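Side-chain contacts in SnoaL-like domain protein (Mycobacterium hassiacum, PDB 6P44), which probably isomerises Delta5-3-ketosteroids to their conjugated Delta4 forms by shifting a carbon-carbon double bond: residues Val36-Gly41 with Arg52-Asn57; Val99-Phe102 with Ile108-Met111. The protein carries 1 engineered substitution. All blocks are in the same frame, centred on the assembly; numbering follows the deposited sequence.

Contact 1 of 2, residues Val36-Gly41 with Arg52-Asn57. Engineered in segment 36-41: Asn38 (natural residue Asp). With DNX (3,4-dinitrophenol), chain H.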
ATOM      1  N   VAL B  36      -0.594  14.177  -1.684  1.00 12.57           N
ATOM      2  CA  VAL B  36       0.233  13.273  -2.481  1.00 12.05           C
ATOM      3  C   VAL B  36       1.565  13.131  -1.771  1.00 11.85           C
ATOM      4  O   VAL B  36       2.237  14.132  -1.486  1.00 12.58           O
ATOM      5  CB  VAL B  36       0.449  13.781  -3.918  1.00 12.76           C
ATOM      6  CG1 VAL B  36       1.527  12.946  -4.628  1.00 13.58           C
ATOM      7  CG2 VAL B  36      -0.856  13.738  -4.695  1.00 13.58           C
ATOM      8  N   GLU B  37       1.961  11.890  -1.507  1.00 11.19           N
ATOM      9  CA  GLU B  37       3.254  11.578  -0.908  1.00 11.89           C
ATOM     10  C   GLU B  37       3.956  10.629  -1.874  1.00 12.06           C
ATOM     11  O   GLU B  37       3.649   9.432  -1.917  1.00 12.78           O
ATOM     12  CB  GLU B  37       3.069  10.993   0.487  1.00 13.57           C
ATOM     13  CG  GLU B  37       4.328  10.921   1.288  1.00 14.91           C
ATOM     14  CD  GLU B  37       4.117  10.369   2.702  1.00 15.23           C
ATOM     15  OE1 GLU B  37       2.991  10.459   3.224  1.00 17.37           O
ATOM     16  OE2 GLU B  37       5.084   9.856   3.300  1.00 15.59           O
ATOM     17  N   ASN B  38       4.875  11.175  -2.674  1.00 11.90           N
ATOM     18  CA  ASN B  38       5.535  10.420  -3.736  1.00 11.27           C
ATOM     19  C   ASN B  38       7.002  10.835  -3.802  1.00 11.72           C
ATOM     20  O   ASN B  38       7.312  11.912  -4.333  1.00 13.06           O
ATOM     21  CB  ASN B  38       4.877  10.672  -5.090  1.00 13.27           C
ATOM     22  CG  ASN B  38       5.542   9.895  -6.184  1.00 14.61           C
ATOM     23  OD1 ASN B  38       6.280   8.961  -5.910  1.00 14.85           O
ATOM     24  ND2 ASN B  38       5.289  10.269  -7.432  1.00 17.59           N
ATOM     25  N   PRO B  39       7.933  10.007  -3.311  1.00 11.33           N
ATOM     26  CA  PRO B  39       7.693   8.720  -2.650  1.00 11.35           C
ATOM     27  C   PRO B  39       7.283   8.905  -1.196  1.00 11.23           C
ATOM     28  O   PRO B  39       7.517   9.959  -0.594  1.00 12.36           O
ATOM     29  CB  PRO B  39       9.061   8.059  -2.701  1.00 11.63           C
ATOM     30  CG  PRO B  39      10.005   9.196  -2.591  1.00 12.04           C
ATOM     31  CD  PRO B  39       9.373  10.309  -3.407  1.00 11.45           C
ATOM     32  N   VAL B  40       6.725   7.849  -0.609  1.00 11.41           N
ATOM     33  CA  VAL B  40       6.542   7.838   0.831  1.00 11.01           C
ATOM     34  C   VAL B  40       7.877   8.123   1.500  1.00 11.60           C
ATOM     35  O   VAL B  40       8.925   7.636   1.065  1.00 12.35           O
ATOM     36  CB  VAL B  40       5.913   6.504   1.264  1.00 11.51           C
ATOM     37  CG1 VAL B  40       5.951   6.345   2.782  1.00 13.25           C
ATOM     38  CG2 VAL B  40       4.471   6.444   0.727  1.00 12.71           C
ATOM     39  N   GLY B  41       7.835   8.968   2.531  1.00 12.49           N
ATOM     40  CA  GLY B  41       9.008   9.457   3.220  1.00 14.09           C
ATOM     41  C   GLY B  41       9.406  10.869   2.847  1.00 14.08           C
ATOM     42  O   GLY B  41      10.209  11.483   3.558  1.00 16.41           O
ATOM     43  N   ARG B  52      -1.089  19.857  -8.775  1.00 17.58           N
ATOM     44  CA  ARG B  52      -0.916  20.151 -10.193  1.00 18.70           C
ATOM     45  C   ARG B  52       0.526  20.552 -10.496  1.00 18.92           C
ATOM     46  O   ARG B  52       1.104  20.136 -11.510  1.00 19.51           O
ATOM     47  CB  ARG B  52      -1.900  21.233 -10.636  1.00 20.37           C
ATOM     48  CG  ARG B  52      -1.686  21.724 -12.054  1.00 22.75           C
ATOM     49  CD  ARG B  52      -1.728  20.603 -13.083  1.00 24.87           C
ATOM     50  NE  ARG B  52      -1.496  21.106 -14.435  1.00 27.08           N
ATOM     51  CZ  ARG B  52      -0.299  21.422 -14.926  1.00 27.97           C
ATOM     52  NH1 ARG B  52       0.803  21.299 -14.185  1.00 28.29           N
ATOM     53  NH2 ARG B  52      -0.206  21.880 -16.163  1.00 28.68           N
ATOM     54  N   GLY B  53       1.131  21.364  -9.632  1.00 18.44           N
ATOM     55  CA  GLY B  53       2.513  21.749  -9.868  1.00 18.78           C
ATOM     56  C   GLY B  53       3.437  20.550  -9.845  1.00 18.29           C
ATOM     57  O   GLY B  53       4.346  20.429 -10.672  1.00 19.42           O
ATOM     58  N   PHE B  54       3.223  19.648  -8.885  0.57 18.16           N
ATOM     59  CA  PHE B  54       4.042  18.441  -8.785  0.57 17.90           C
ATOM     60  C   PHE B  54       4.023  17.656 -10.089  0.57 16.59           C
ATOM     61  O   PHE B  54       5.072  17.235 -10.591  0.57 17.10           O
ATOM     62  CB  PHE B  54       3.529  17.574  -7.634  0.57 18.89           C
ATOM     63  CG  PHE B  54       4.175  16.213  -7.559  0.57 19.45           C
ATOM     64  CD1 PHE B  54       5.418  16.055  -6.961  0.57 20.10           C
ATOM     65  CD2 PHE B  54       3.551  15.096  -8.094  0.57 19.91           C
ATOM     66  CE1 PHE B  54       6.022  14.808  -6.893  0.57 20.39           C
ATOM     67  CE2 PHE B  54       4.150  13.850  -8.028  0.57 19.60           C
ATOM     68  CZ  PHE B  54       5.390  13.706  -7.425  0.57 20.19           C
ATOM     69  N   TYR B  55       2.833  17.438 -10.646  1.00 16.31           N
ATOM     70  CA  TYR B  55       2.707  16.638 -11.854  1.00 16.42           C
ATOM     71  C   TYR B  55       3.099  17.395 -13.118  1.00 18.66           C
ATOM     72  O   TYR B  55       3.065  16.812 -14.206  1.00 18.45           O
ATOM     73  CB  TYR B  55       1.277  16.125 -11.983  1.00 16.18           C
ATOM     74  CG  TYR B  55       0.940  14.950 -11.095  1.00 15.51           C
ATOM     75  CD1 TYR B  55       1.366  13.669 -11.411  1.00 15.42           C
ATOM     76  CD2 TYR B  55       0.156  15.118  -9.966  1.00 14.63           C
ATOM     77  CE1 TYR B  55       1.042  12.588 -10.606  1.00 14.62           C
ATOM     78  CE2 TYR B  55      -0.168  14.040  -9.154  1.00 14.25           C
ATOM     79  CZ  TYR B  55       0.262  12.788  -9.493  1.00 13.72           C
ATOM     80  OH  TYR B  55      -0.078  11.731  -8.696  1.00 12.87           O
ATOM     81  N   GLY B  56       3.506  18.659 -13.003  1.00 21.13           N
ATOM     82  CA  GLY B  56       3.711  19.479 -14.184  1.00 23.48           C
ATOM     83  C   GLY B  56       4.762  18.937 -15.128  1.00 26.03           C
ATOM     84  O   GLY B  56       4.698  19.177 -16.336  1.00 26.86           O
ATOM     85  N   ASN B  57       5.742  18.202 -14.602  1.00 26.83           N
ATOM     86  CA  ASN B  57       6.815  17.687 -15.441  1.00 30.11           C
ATOM     87  C   ASN B  57       6.363  16.571 -16.371  1.00 31.46           C
ATOM     88  O   ASN B  57       7.113  16.207 -17.285  1.00 32.88           O
ATOM     89  CB  ASN B  57       7.977  17.191 -14.570  1.00 31.66           C
ATOM     90  CG  ASN B  57       7.526  16.240 -13.468  1.00 33.31           C
ATOM     91  OD1 ASN B  57       6.373  15.839 -13.413  1.00 35.44           O
ATOM     92  ND2 ASN B  57       8.445  15.889 -12.577  1.00 33.80           N
TER
HETATM   93  C1  DNX H 201       3.001   7.912  -9.664  0.52 16.50           C
HETATM   94  C2  DNX H 201       3.261   8.842 -10.661  0.52 19.35           C
HETATM   95  C3  DNX H 201       4.568   9.115 -10.992  0.52 22.36           C
HETATM   96  N3  DNX H 201       4.786  10.123 -12.030  0.52 26.43           N
HETATM   97  C4  DNX H 201       5.617   8.467 -10.356  0.52 21.50           C
HETATM   98  N4  DNX H 201       7.016   8.744 -10.674  0.52 24.55           N
HETATM   99  C5  DNX H 201       5.354   7.533  -9.372  0.52 18.92           C
HETATM  100  C6  DNX H 201       4.044   7.257  -9.023  0.52 17.17           C
HETATM  101  O1  DNX H 201       1.709   7.651  -9.330  0.52 14.05           O
HETATM  102  O31 DNX H 201       4.850  11.293 -11.694  0.52 27.39           O
HETATM  103  O32 DNX H 201       4.866   9.751 -13.192  0.52 28.64           O
HETATM  104  O41 DNX H 201       7.825   8.746  -9.762  0.52 25.82           O
HETATM  105  O42 DNX H 201       7.316   8.947 -11.841  0.52 25.25           O

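Contact 2 of 2, residues Val99-Phe102 with Ile108-Met111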
ATOM      1  N   VAL B  99      -1.031   3.274  -3.094  1.00 10.06           N
ATOM      2  CA  VAL B  99      -2.319   3.251  -2.403  1.00 10.18           C
ATOM      3  C   VAL B  99      -2.980   4.608  -2.572  1.00 10.70           C
ATOM      4  O   VAL B  99      -2.374   5.650  -2.283  1.00 10.85           O
ATOM      5  CB  VAL B  99      -2.162   2.932  -0.902  1.00 10.83           C
ATOM      6  CG1 VAL B  99      -3.499   3.015  -0.185  1.00 11.70           C
ATOM      7  CG2 VAL B  99      -1.566   1.547  -0.713  1.00 11.38           C
ATOM      8  N   MET B 100      -4.227   4.590  -3.027  1.00 10.29           N
ATOM      9  CA  MET B 100      -5.070   5.771  -3.064  1.00 10.14           C
ATOM     10  C   MET B 100      -6.290   5.570  -2.174  1.00 10.47           C
ATOM     11  O   MET B 100      -6.791   4.455  -2.023  1.00 11.46           O
ATOM     12  CB  MET B 100      -5.529   6.072  -4.489  1.00 10.93           C
ATOM     13  CG  MET B 100      -4.424   6.645  -5.348  1.00 11.16           C
ATOM     14  SD  MET B 100      -5.018   6.926  -7.037  1.00 12.49           S
ATOM     15  CE  MET B 100      -3.640   7.858  -7.706  1.00 12.80           C
ATOM     16  N   THR B 101      -6.756   6.656  -1.570  1.00 11.09           N
ATOM     17  CA  THR B 101      -8.020   6.662  -0.857  1.00 11.71           C
ATOM     18  C   THR B 101      -8.905   7.732  -1.465  1.00 11.43           C
ATOM     19  O   THR B 101      -8.421   8.665  -2.109  1.00 11.94           O
ATOM     20  CB  THR B 101      -7.850   6.898   0.651  1.00 13.21           C
ATOM     21  OG1 THR B 101      -7.500   8.262   0.894  1.00 13.37           O
ATOM     22  CG2 THR B 101      -6.790   5.974   1.244  1.00 13.82           C
ATOM     23  N   PHE B 102     -10.213   7.563  -1.279  1.00 11.75           N
ATOM     24  CA  PHE B 102     -11.207   8.319  -2.030  1.00 12.85           C
ATOM     25  C   PHE B 102     -12.236   8.935  -1.095  1.00 14.54           C
ATOM     26  O   PHE B 102     -12.625   8.326  -0.097  1.00 14.76           O
ATOM     27  CB  PHE B 102     -11.890   7.372  -3.047  1.00 12.79           C
ATOM     28  CG  PHE B 102     -10.929   6.859  -4.059  1.00 12.07           C
ATOM     29  CD1 PHE B 102     -10.094   5.793  -3.747  1.00 12.38           C
ATOM     30  CD2 PHE B 102     -10.777   7.497  -5.283  1.00 12.00           C
ATOM     31  CE1 PHE B 102      -9.158   5.353  -4.640  1.00 12.70           C
ATOM     32  CE2 PHE B 102      -9.851   7.049  -6.199  1.00 12.83           C
ATOM     33  CZ  PHE B 102      -9.012   6.000  -5.864  1.00 12.18           C
ATOM     34  N   ILE B 108      -9.912  11.615  -5.496  1.00 13.27           N
ATOM     35  CA  ILE B 108      -8.792  11.064  -4.736  1.00 12.57           C
ATOM     36  C   ILE B 108      -8.501  11.963  -3.545  1.00 12.79           C
ATOM     37  O   ILE B 108      -8.193  13.145  -3.713  1.00 13.52           O
ATOM     38  CB  ILE B 108      -7.535  10.900  -5.603  1.00 12.47           C
ATOM     39  CG1 ILE B 108      -7.812  10.065  -6.852  1.00 13.54           C
ATOM     40  CG2 ILE B 108      -6.429  10.267  -4.766  1.00 12.65           C
ATOM     41  CD1 ILE B 108      -6.709  10.211  -7.897  1.00 14.01           C
ATOM     42  N   LYS B 109      -8.609  11.406  -2.338  0.74 12.48           N
ATOM     43  CA  LYS B 109      -8.266  12.118  -1.107  0.74 13.31           C
ATOM     44  C   LYS B 109      -6.769  12.050  -0.803  0.74 12.96           C
ATOM     45  O   LYS B 109      -6.179  13.038  -0.353  0.74 13.68           O
ATOM     46  CB  LYS B 109      -9.063  11.509   0.055  0.74 15.94           C
ATOM     47  CG  LYS B 109      -8.724  12.043   1.453  0.74 20.19           C
ATOM     48  CD  LYS B 109      -9.497  11.259   2.521  0.74 23.62           C
ATOM     49  CE  LYS B 109      -9.219  11.778   3.927  0.74 27.23           C
ATOM     50  NZ  LYS B 109     -10.132  11.185   4.955  0.74 29.61           N
ATOM     51  N   SER B 110      -6.146  10.895  -1.026  1.00 12.73           N
ATOM     52  CA  SER B 110      -4.729  10.734  -0.752  1.00 12.84           C
ATOM     53  C   SER B 110      -4.122   9.752  -1.738  1.00 11.82           C
ATOM     54  O   SER B 110      -4.774   8.803  -2.179  1.00 12.17           O
ATOM     55  CB  SER B 110      -4.479  10.261   0.686  1.00 13.08           C
ATOM     56  OG  SER B 110      -4.890   8.929   0.900  1.00 14.53           O
ATOM     57  N   MET B 111      -2.850   9.977  -2.056  1.00 11.29           N
ATOM     58  CA  MET B 111      -2.054   9.011  -2.802  1.00 11.51           C
ATOM     59  C   MET B 111      -0.708   8.859  -2.109  1.00 10.34           C
ATOM     60  O   MET B 111      -0.121   9.843  -1.636  1.00 11.39           O
ATOM     61  CB  MET B 111      -1.845   9.464  -4.249  1.00 12.02           C
ATOM     62  CG  MET B 111      -1.069   8.482  -5.112  1.00 12.57           C
ATOM     63  SD  MET B 111       0.737   8.700  -4.997  1.00 12.16           S
ATOM     64  CE  MET B 111       0.998   9.742  -6.421  1.00 13.71           C
TER
HETATM   65  O   HOH W   1      -2.978   7.059   0.167  1.00 13.43           O

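Contact 1 of 2, residues Val36-Gly41 with Arg52-Asn57
Tyr55 OH is gripped by two hydroxyls, those of Tyr14 and Tyr30, and Tyr14 OH also bonds to the 3,4-dinitrophenol beside which Asn38 meets Phe54. The linked hydroxyls are consistent with the hydrogen-bonded tyrosine network of ketosteroid isomerases. Asn38, an engineered residue that is Asp in the natural sequence, lines the ligand pocket. Its ND2 contacts Phe54 CZ at 3.4 Å, at the ring edge and near the ring plane, and C5 of the dinitrophenol, also at 3.4 Å, from over the ligand's face. Amide and phenyl planes stand 65° apart and the side chains cross at roughly a right angle, so the meeting is edge contact rather than stacking. Asn38 CG lies anti to the backbone N (chi1 -180°), which directs the amide at the ligand; OD1 accepts a hydrogen bond from Trp115 NE1, limiting rotation of the group. Val36 adds a loose apolar touch, CG1 to Phe54 CE2 at 4.4 Å. In one of its two conformers, Phe54 CD2 stands 3.8 Å off the Tyr55 ring plane, over its centre. The turn after Asn38, with a cis peptide before Pro39, is bridged by Gly41 N to Glu37 OE2 (3.0 Å, 174°), through the anti lone pair. The contact thus sets the end of strand 34-37, beside strand 108-121, against the end of helix 48-54, with helix 23-29 behind Tyr55.

Contact 2 of 2, residues Val99-Phe102 with Ile108-Met111
Met100 pairs with Met111 and Thr101 with Ser110 across two antiparallel strands whose axes come within 4.5 Å at 157°, and a classic beta bulge follows, in which Thr101 is opposed by two residues, Lys109 and Ser110. The bulge is evident in the bonding: Thr101 O takes Lys109 N at 2.8 Å and, more weakly, Ser110 N at 3.4 Å. Thr101 N donates in return to Ser110 O. Beyond the bulge the register has shifted by one, and Phe102 pairs with Ile108.

On the face bearing Thr101 and Ser110, Thr101 OG1 and Ser110 OG share a short hydrogen bond of 2.7 Å. Each hydroxyl is placed between its own backbone N and carbonyl carbon (chi1 73° and 70°), which turns the two oxygens toward one another. A water links Ser110 OG to Val99 O, continuing this polar chain along the strands. The CB of Lys109 packs beside Thr101 OG1, while the rest of its chain leads away.

Across these strands the side-chain contacts on the face bearing Met100 and Met111 are apolar. Met100 runs extended beyond CG, which lets its sulfur and methyl serve two neighbours: SD rests 3.8 Å from Ile108 CD1, and CE 3.7 Å from Met111 CG. The Phe102 ring runs alongside the Ile108 side chain, with Phe102 CE2 3.7 Å from Ile108 CG1.

These residues build the bulged end of the hairpin 92-102/108-121. Helix 4-20 packs on the Met100/Met111 face, where Tyr14 touches both methionines; Tyr30 of strand 30-31 also joins them, and strand 76-85 flanks strand 92-102 at its other edge.

In the fold
Contact 2 touches contact 1 through Met111, although their centres are 13 Å apart. Strands 34-37 and 108-121 are neighbours in one sheet, and Glu37 N lies 2.9 Å from Met111 O, a probable hydrogen bond. The Met111 side chain, bent at chi2 and chi3, brings its CE to 3.2 Å from Tyr55 OH and 3.7 Å from Val36 CG1, so the methionine face of the hairpin continues into the tyrosine cluster. Met111 also comes within about 4 Å of the dinitrophenol, and Asn38 borders it as well. Both contacts therefore contribute to the ligand pocket of the NTF2-like fold, as in ketosteroid isomerases: Asn38 from 36-41 and Met111 from 108-111.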